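Neurotoxin (Clostridium botulinum, PDB 2QN0) is the light-chain zinc protease of botulinum neurotoxin type C1, which probably cleaves neuronal SNARE proteins and has dual substrate specificity. Local coordinates at residues A[3-8]-A[89-94]; A[197-202]-A[381-386]. All blocks are in the same frame, centred on the assembly; numbering follows the deposited sequence.

Contact 1: A[3-8]-A[89-94]; sequences ITINNF and EIIKLF
Ile5 and Ile91 share one side-chain shape, with CG2 anti to the backbone N (chi1 -55° and -68°). This brings Ile5 CG2 and Ile91 CG2 together at 3.9 Å. The two side chains run antiparallel past one another. The CD1 methyl of Ile5 meets Phe94 at the root of its side chain, 4.0 Å from Phe94 CB, and the two side chains cross at about a right angle. The contact lays the irregular N-terminal segment 3-8 across helix 80-97 of the zinc protease fold. No hydrogen bond joins the two segments. Ile91 packs against the backbone of Asn6, with its CD1 3.3 Å from Asn6 O. This carbonyl oxygen is buried by the contact and has no polar partner in the model. Ile91 CD1 also reaches the edge of the Phe8 ring, near its plane, 4.5 Å from Phe8 CD2. Asn7 adds its OD1 at 3.8 Å from Ile91 CG2, and the same oxygen accepts a hydrogen bond from Lys95 on the next helical turn. Asn6 turns its amide away from the helix, and its ND2 bonds to Arg38 O. Ile39 packs on both Ile5 and Phe94, while Leu227 of the zinc-binding helix 223-238 touches Phe94.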
loop_
_atom_site.group_PDB
_atom_site.type_symbol
_atom_site.label_atom_id
_atom_site.label_comp_id
_atom_site.label_asym_id
_atom_site.label_seq_id
_atom_site.Cartn_x
_atom_site.Cartn_y
_atom_site.Cartn_z
ATOM N N ILE A 3 14.983 -7.011 -9.483
ATOM C CA ILE A 3 14.317 -7.643 -8.354
ATOM C C ILE A 3 13.547 -8.891 -8.766
ATOM O O ILE A 3 12.998 -8.974 -9.866
ATOM C CB ILE A 3 13.345 -6.663 -7.653
ATOM C CG1 ILE A 3 12.452 -5.988 -8.692
ATOM C CG2 ILE A 3 14.129 -5.630 -6.848
ATOM C CD1 ILE A 3 11.519 -4.944 -8.114
ATOM N N THR A 4 13.528 -9.870 -7.872
ATOM C CA THR A 4 12.815 -11.114 -8.111
ATOM C C THR A 4 11.795 -11.287 -6.995
ATOM O O THR A 4 12.061 -10.951 -5.839
ATOM C CB THR A 4 13.774 -12.316 -8.111
ATOM O OG1 THR A 4 14.518 -12.335 -6.888
ATOM C CG2 THR A 4 14.735 -12.227 -9.285
ATOM N N ILE A 5 10.621 -11.797 -7.348
ATOM C CA ILE A 5 9.561 -12.012 -6.374
ATOM C C ILE A 5 9.613 -13.466 -5.914
ATOM O O ILE A 5 9.709 -14.375 -6.738
ATOM C CB ILE A 5 8.174 -11.724 -7.001
ATOM C CG1 ILE A 5 8.151 -10.311 -7.598
ATOM C CG2 ILE A 5 7.086 -11.881 -5.955
ATOM C CD1 ILE A 5 8.436 -9.203 -6.594
ATOM N N ASN A 6 9.568 -13.680 -4.602
ATOM C CA ASN A 6 9.603 -15.032 -4.045
ATOM C C ASN A 6 8.269 -15.755 -4.224
ATOM O O ASN A 6 7.209 -15.133 -4.208
ATOM C CB ASN A 6 9.947 -14.994 -2.551
ATOM C CG ASN A 6 11.357 -14.507 -2.284
ATOM O OD1 ASN A 6 12.281 -14.807 -3.040
ATOM N ND2 ASN A 6 11.534 -13.768 -1.196
ATOM N N ASN A 7 8.334 -17.075 -4.392
ATOM C CA ASN A 7 7.137 -17.896 -4.553
ATOM C C ASN A 7 6.930 -18.722 -3.289
ATOM O O ASN A 7 7.891 -19.227 -2.708
ATOM C CB ASN A 7 7.287 -18.829 -5.756
ATOM C CG ASN A 7 7.263 -18.086 -7.071
ATOM O OD1 ASN A 7 6.232 -17.541 -7.469
ATOM N ND2 ASN A 7 8.403 -18.048 -7.750
ATOM N N PHE A 8 5.676 -18.870 -2.875
ATOM C CA PHE A 8 5.367 -19.616 -1.662
ATOM C C PHE A 8 4.061 -20.386 -1.729
ATOM O O PHE A 8 3.185 -20.095 -2.542
ATOM C CB PHE A 8 5.217 -18.666 -0.468
ATOM C CG PHE A 8 6.424 -17.832 -0.177
ATOM C CD1 PHE A 8 7.547 -18.389 0.421
ATOM C CD2 PHE A 8 6.417 -16.469 -0.458
ATOM C CE1 PHE A 8 8.648 -17.600 0.742
ATOM C CE2 PHE A 8 7.511 -15.672 -0.142
ATOM C CZ PHE A 8 8.628 -16.235 0.460
ATOM N N GLU A 89 -2.101 -14.979 -4.905
ATOM C CA GLU A 89 -2.653 -13.877 -5.688
ATOM C C GLU A 89 -1.754 -12.651 -5.525
ATOM O O GLU A 89 -1.417 -11.982 -6.500
ATOM C CB GLU A 89 -4.081 -13.550 -5.228
ATOM C CG GLU A 89 -5.095 -14.660 -5.528
ATOM C CD GLU A 89 -6.469 -14.395 -4.937
ATOM O OE1 GLU A 89 -6.551 -13.706 -3.899
ATOM O OE2 GLU A 89 -7.470 -14.896 -5.498
ATOM N N ILE A 90 -1.365 -12.361 -4.289
ATOM C CA ILE A 90 -0.502 -11.214 -4.024
ATOM C C ILE A 90 0.828 -11.377 -4.760
ATOM O O ILE A 90 1.326 -10.439 -5.382
ATOM C CB ILE A 90 -0.233 -11.055 -2.508
ATOM C CG1 ILE A 90 -1.539 -10.729 -1.775
ATOM C CG2 ILE A 90 0.798 -9.944 -2.269
ATOM C CD1 ILE A 90 -2.201 -9.425 -2.226
ATOM N N ILE A 91 1.403 -12.573 -4.692
ATOM C CA ILE A 91 2.669 -12.839 -5.364
ATOM C C ILE A 91 2.544 -12.619 -6.869
ATOM O O ILE A 91 3.390 -11.966 -7.486
ATOM C CB ILE A 91 3.152 -14.297 -5.100
ATOM C CG1 ILE A 91 3.548 -14.451 -3.632
ATOM C CG2 ILE A 91 4.318 -14.645 -6.023
ATOM C CD1 ILE A 91 4.584 -13.447 -3.162
ATOM N N LYS A 92 1.483 -13.156 -7.464
ATOM C CA LYS A 92 1.293 -13.008 -8.900
ATOM C C LYS A 92 1.156 -11.536 -9.279
ATOM O O LYS A 92 1.695 -11.095 -10.294
ATOM C CB LYS A 92 0.055 -13.783 -9.364
ATOM C CG LYS A 92 -0.124 -13.796 -10.877
ATOM C CD LYS A 92 -1.240 -14.746 -11.291
ATOM C CE LYS A 92 -1.330 -14.865 -12.805
ATOM N NZ LYS A 92 -2.359 -15.867 -13.204
ATOM N N LEU A 93 0.443 -10.773 -8.457
ATOM C CA LEU A 93 0.265 -9.355 -8.747
ATOM C C LEU A 93 1.597 -8.610 -8.684
ATOM O O LEU A 93 1.855 -7.729 -9.502
ATOM C CB LEU A 93 -0.755 -8.743 -7.780
ATOM C CG LEU A 93 -2.162 -9.321 -7.968
ATOM C CD1 LEU A 93 -3.096 -8.758 -6.912
ATOM C CD2 LEU A 93 -2.674 -8.990 -9.371
ATOM N N PHE A 94 2.453 -8.960 -7.726
ATOM C CA PHE A 94 3.747 -8.293 -7.647
ATOM C C PHE A 94 4.573 -8.604 -8.889
ATOM O O PHE A 94 5.304 -7.752 -9.380
ATOM C CB PHE A 94 4.512 -8.698 -6.384
ATOM C CG PHE A 94 4.305 -7.754 -5.228
ATOM C CD1 PHE A 94 3.162 -7.831 -4.442
ATOM C CD2 PHE A 94 5.238 -6.757 -4.956
ATOM C CE1 PHE A 94 2.946 -6.929 -3.402
ATOM C CE2 PHE A 94 5.034 -5.848 -3.919
ATOM C CZ PHE A 94 3.883 -5.935 -3.139
#

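Contact 2: A[197-202]-A[381-386]; sequences RFMLTY and TPVTAN
Thr384 OG1 meets Arg197 twice. The hydroxyl donates to Arg197 O at 2.8 Å and accepts from Arg197 NH1. The bond from NH1 lies in the guanidinium plane, with an N-H...O angle of 150°. The bond to the carbonyl is less regular, because the hydroxyl sits above the carbonyl plane, 55° out of it. One side-chain oxygen thus ties both ends of Arg197, and its two bonds fix the rotation of the hydroxyl. Both side chains head in one direction, flank to flank. Arg197 CG stands between the backbone N and the carbonyl carbon (chi1 82°). The chain runs extended from CG to NE, and a turn at its last torsion sets NH1 toward Thr384 OG1.

Met199 and Val383 form a single antiparallel bridge, a hydrogen-bonded pair. Met199 N gives to Val383 O at 2.8 Å, and Val383 N returns a bond to Met199 O at 3.0 Å. Thr201 OG1 donates to Thr381 O at 2.8 Å from above the carbonyl plane. Strand 201-202 also pairs with 219-220, and 383-384 pairs with 422-423, so the bridge links segments that carry strands of two small antiparallel sheets. Apolar groups pack beside the paired backbones. Thr201 CG2 rests against Val383 CG2 at 3.8 Å, and the bent end of Met199 puts CE 3.6 Å from Thr384 CA. Ala385 N is buried here with no partner in the model.

Further out, Phe198 sets CE2 of its ring over one face of the Arg197 guanidinium, 3.6 Å above the centre of the plane, with the ring tilted to it. Tyr76 meets Phe198 edge-to-face and also touches Arg197. Cys220 on the neighbouring strand packs against both Met199 and Val383.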
loop_
_atom_site.group_PDB
_atom_site.type_symbol
_atom_site.label_atom_id
_atom_site.label_comp_id
_atom_site.label_asym_id
_atom_site.label_seq_id
_atom_site.Cartn_x
_atom_site.Cartn_y
_atom_site.Cartn_z
ATOM N N ARG A 197 -8.468 -9.088 -5.626
ATOM C CA ARG A 197 -9.399 -9.794 -6.509
ATOM C C ARG A 197 -10.828 -9.271 -6.415
ATOM O O ARG A 197 -11.669 -9.612 -7.243
ATOM C CB ARG A 197 -9.368 -11.314 -6.277
ATOM C CG ARG A 197 -10.182 -11.853 -5.122
ATOM C CD ARG A 197 -10.245 -13.384 -5.232
ATOM N NE ARG A 197 -10.877 -14.023 -4.080
ATOM C CZ ARG A 197 -12.188 -14.068 -3.865
ATOM N NH1 ARG A 197 -13.025 -13.512 -4.727
ATOM N NH2 ARG A 197 -12.663 -14.671 -2.783
ATOM N N PHE A 198 -11.109 -8.455 -5.404
ATOM C CA PHE A 198 -12.437 -7.852 -5.271
ATOM C C PHE A 198 -12.287 -6.519 -5.993
ATOM O O PHE A 198 -11.768 -5.551 -5.433
ATOM C CB PHE A 198 -12.790 -7.654 -3.797
ATOM C CG PHE A 198 -13.202 -8.922 -3.104
ATOM C CD1 PHE A 198 -14.542 -9.293 -3.045
ATOM C CD2 PHE A 198 -12.249 -9.766 -2.544
ATOM C CE1 PHE A 198 -14.928 -10.490 -2.438
ATOM C CE2 PHE A 198 -12.624 -10.966 -1.936
ATOM C CZ PHE A 198 -13.967 -11.325 -1.885
ATOM N N MET A 199 -12.739 -6.483 -7.243
ATOM C CA MET A 199 -12.587 -5.304 -8.086
ATOM C C MET A 199 -13.740 -4.317 -8.181
ATOM O O MET A 199 -14.896 -4.690 -8.373
ATOM C CB MET A 199 -12.219 -5.749 -9.501
ATOM C CG MET A 199 -10.984 -6.628 -9.571
ATOM S SD MET A 199 -10.858 -7.455 -11.163
ATOM C CE MET A 199 -11.771 -8.976 -10.816
ATOM N N LEU A 200 -13.389 -3.042 -8.072
ATOM C CA LEU A 200 -14.337 -1.947 -8.177
ATOM C C LEU A 200 -14.711 -1.824 -9.655
ATOM O O LEU A 200 -13.873 -2.055 -10.531
ATOM C CB LEU A 200 -13.655 -0.669 -7.664
ATOM C CG LEU A 200 -14.253 0.732 -7.798
ATOM C CD1 LEU A 200 -13.623 1.640 -6.737
ATOM C CD2 LEU A 200 -13.998 1.281 -9.194
ATOM N N THR A 201 -15.971 -1.491 -9.937
ATOM C CA THR A 201 -16.428 -1.339 -11.318
ATOM C C THR A 201 -16.856 0.102 -11.585
ATOM O O THR A 201 -17.320 0.797 -10.679
ATOM C CB THR A 201 -17.597 -2.295 -11.632
ATOM O OG1 THR A 201 -18.651 -2.095 -10.684
ATOM C CG2 THR A 201 -17.124 -3.749 -11.561
ATOM N N TYR A 202 -16.715 0.537 -12.833
ATOM C CA TYR A 202 -17.028 1.914 -13.216
ATOM C C TYR A 202 -17.334 2.020 -14.709
ATOM O O TYR A 202 -17.090 1.080 -15.467
ATOM C CB TYR A 202 -15.810 2.785 -12.904
ATOM C CG TYR A 202 -14.562 2.223 -13.555
ATOM C CD1 TYR A 202 -14.233 2.543 -14.875
ATOM C CD2 TYR A 202 -13.793 1.257 -12.903
ATOM C CE1 TYR A 202 -13.183 1.907 -15.533
ATOM C CE2 TYR A 202 -12.740 0.613 -13.555
ATOM C CZ TYR A 202 -12.446 0.939 -14.869
ATOM O OH TYR A 202 -11.448 0.265 -15.538
ATOM N N THR A 381 -21.718 -2.655 -9.052
ATOM C CA THR A 381 -21.500 -3.857 -8.260
ATOM C C THR A 381 -20.092 -4.386 -8.503
ATOM O O THR A 381 -19.666 -4.529 -9.645
ATOM C CB THR A 381 -22.514 -4.964 -8.612
ATOM O OG1 THR A 381 -23.844 -4.448 -8.485
ATOM C CG2 THR A 381 -22.356 -6.145 -7.663
ATOM N N PRO A 382 -19.346 -4.665 -7.425
ATOM C CA PRO A 382 -17.980 -5.181 -7.542
ATOM C C PRO A 382 -17.977 -6.562 -8.191
ATOM O O PRO A 382 -18.954 -7.306 -8.085
ATOM C CB PRO A 382 -17.506 -5.245 -6.089
ATOM C CG PRO A 382 -18.339 -4.212 -5.397
ATOM C CD PRO A 382 -19.692 -4.425 -6.014
ATOM N N VAL A 383 -16.882 -6.893 -8.863
ATOM C CA VAL A 383 -16.754 -8.197 -9.504
ATOM C C VAL A 383 -15.464 -8.858 -9.043
ATOM O O VAL A 383 -14.602 -8.217 -8.443
ATOM C CB VAL A 383 -16.721 -8.085 -11.053
ATOM C CG1 VAL A 383 -18.050 -7.542 -11.566
ATOM C CG2 VAL A 383 -15.571 -7.188 -11.498
ATOM N N THR A 384 -15.347 -10.155 -9.298
ATOM C CA THR A 384 -14.139 -10.874 -8.941
ATOM C C THR A 384 -13.860 -11.882 -10.047
ATOM O O THR A 384 -14.638 -12.006 -10.995
ATOM C CB THR A 384 -14.270 -11.587 -7.575
ATOM O OG1 THR A 384 -12.987 -12.090 -7.182
ATOM C CG2 THR A 384 -15.263 -12.742 -7.650
ATOM N N ALA A 385 -12.741 -12.583 -9.939
ATOM C CA ALA A 385 -12.364 -13.560 -10.945
ATOM C C ALA A 385 -11.263 -14.447 -10.390
ATOM O O ALA A 385 -10.675 -14.139 -9.354
ATOM C CB ALA A 385 -11.871 -12.847 -12.206
ATOM N N ASN A 386 -10.996 -15.553 -11.077
ATOM C CA ASN A 386 -9.946 -16.472 -10.653
ATOM C C ASN A 386 -8.672 -15.990 -11.327
ATOM O O ASN A 386 -8.258 -16.522 -12.360
ATOM C CB ASN A 386 -10.284 -17.895 -11.099
ATOM C CG ASN A 386 -11.677 -18.313 -10.678
ATOM O OD1 ASN A 386 -12.077 -18.114 -9.530
ATOM N ND2 ASN A 386 -12.423 -18.902 -11.606
#

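Overall arrangement
The centres of contacts 1 and 2 are about 21 Å apart. Along the chain, contact 1 lies wholly ahead of contact 2. They nevertheless touch: Glu89 OE2 lies 3.2 Å from Arg197 CD, and the same oxygen is in a long, weak ion pair with Arg197 NE, too far apart to count as a salt bridge. Helix 80-97 therefore meets the N-terminal segment at one place and the 197-202 segment at another. The helix also packs on helix 223-238, which carries His229 and His233; with Glu269 these bind the zinc ion. Leu93 and Phe94 touch Leu227 there, and Leu93 also touches Pro196, next to segment 197-202. Neither contact supplies a zinc ligand.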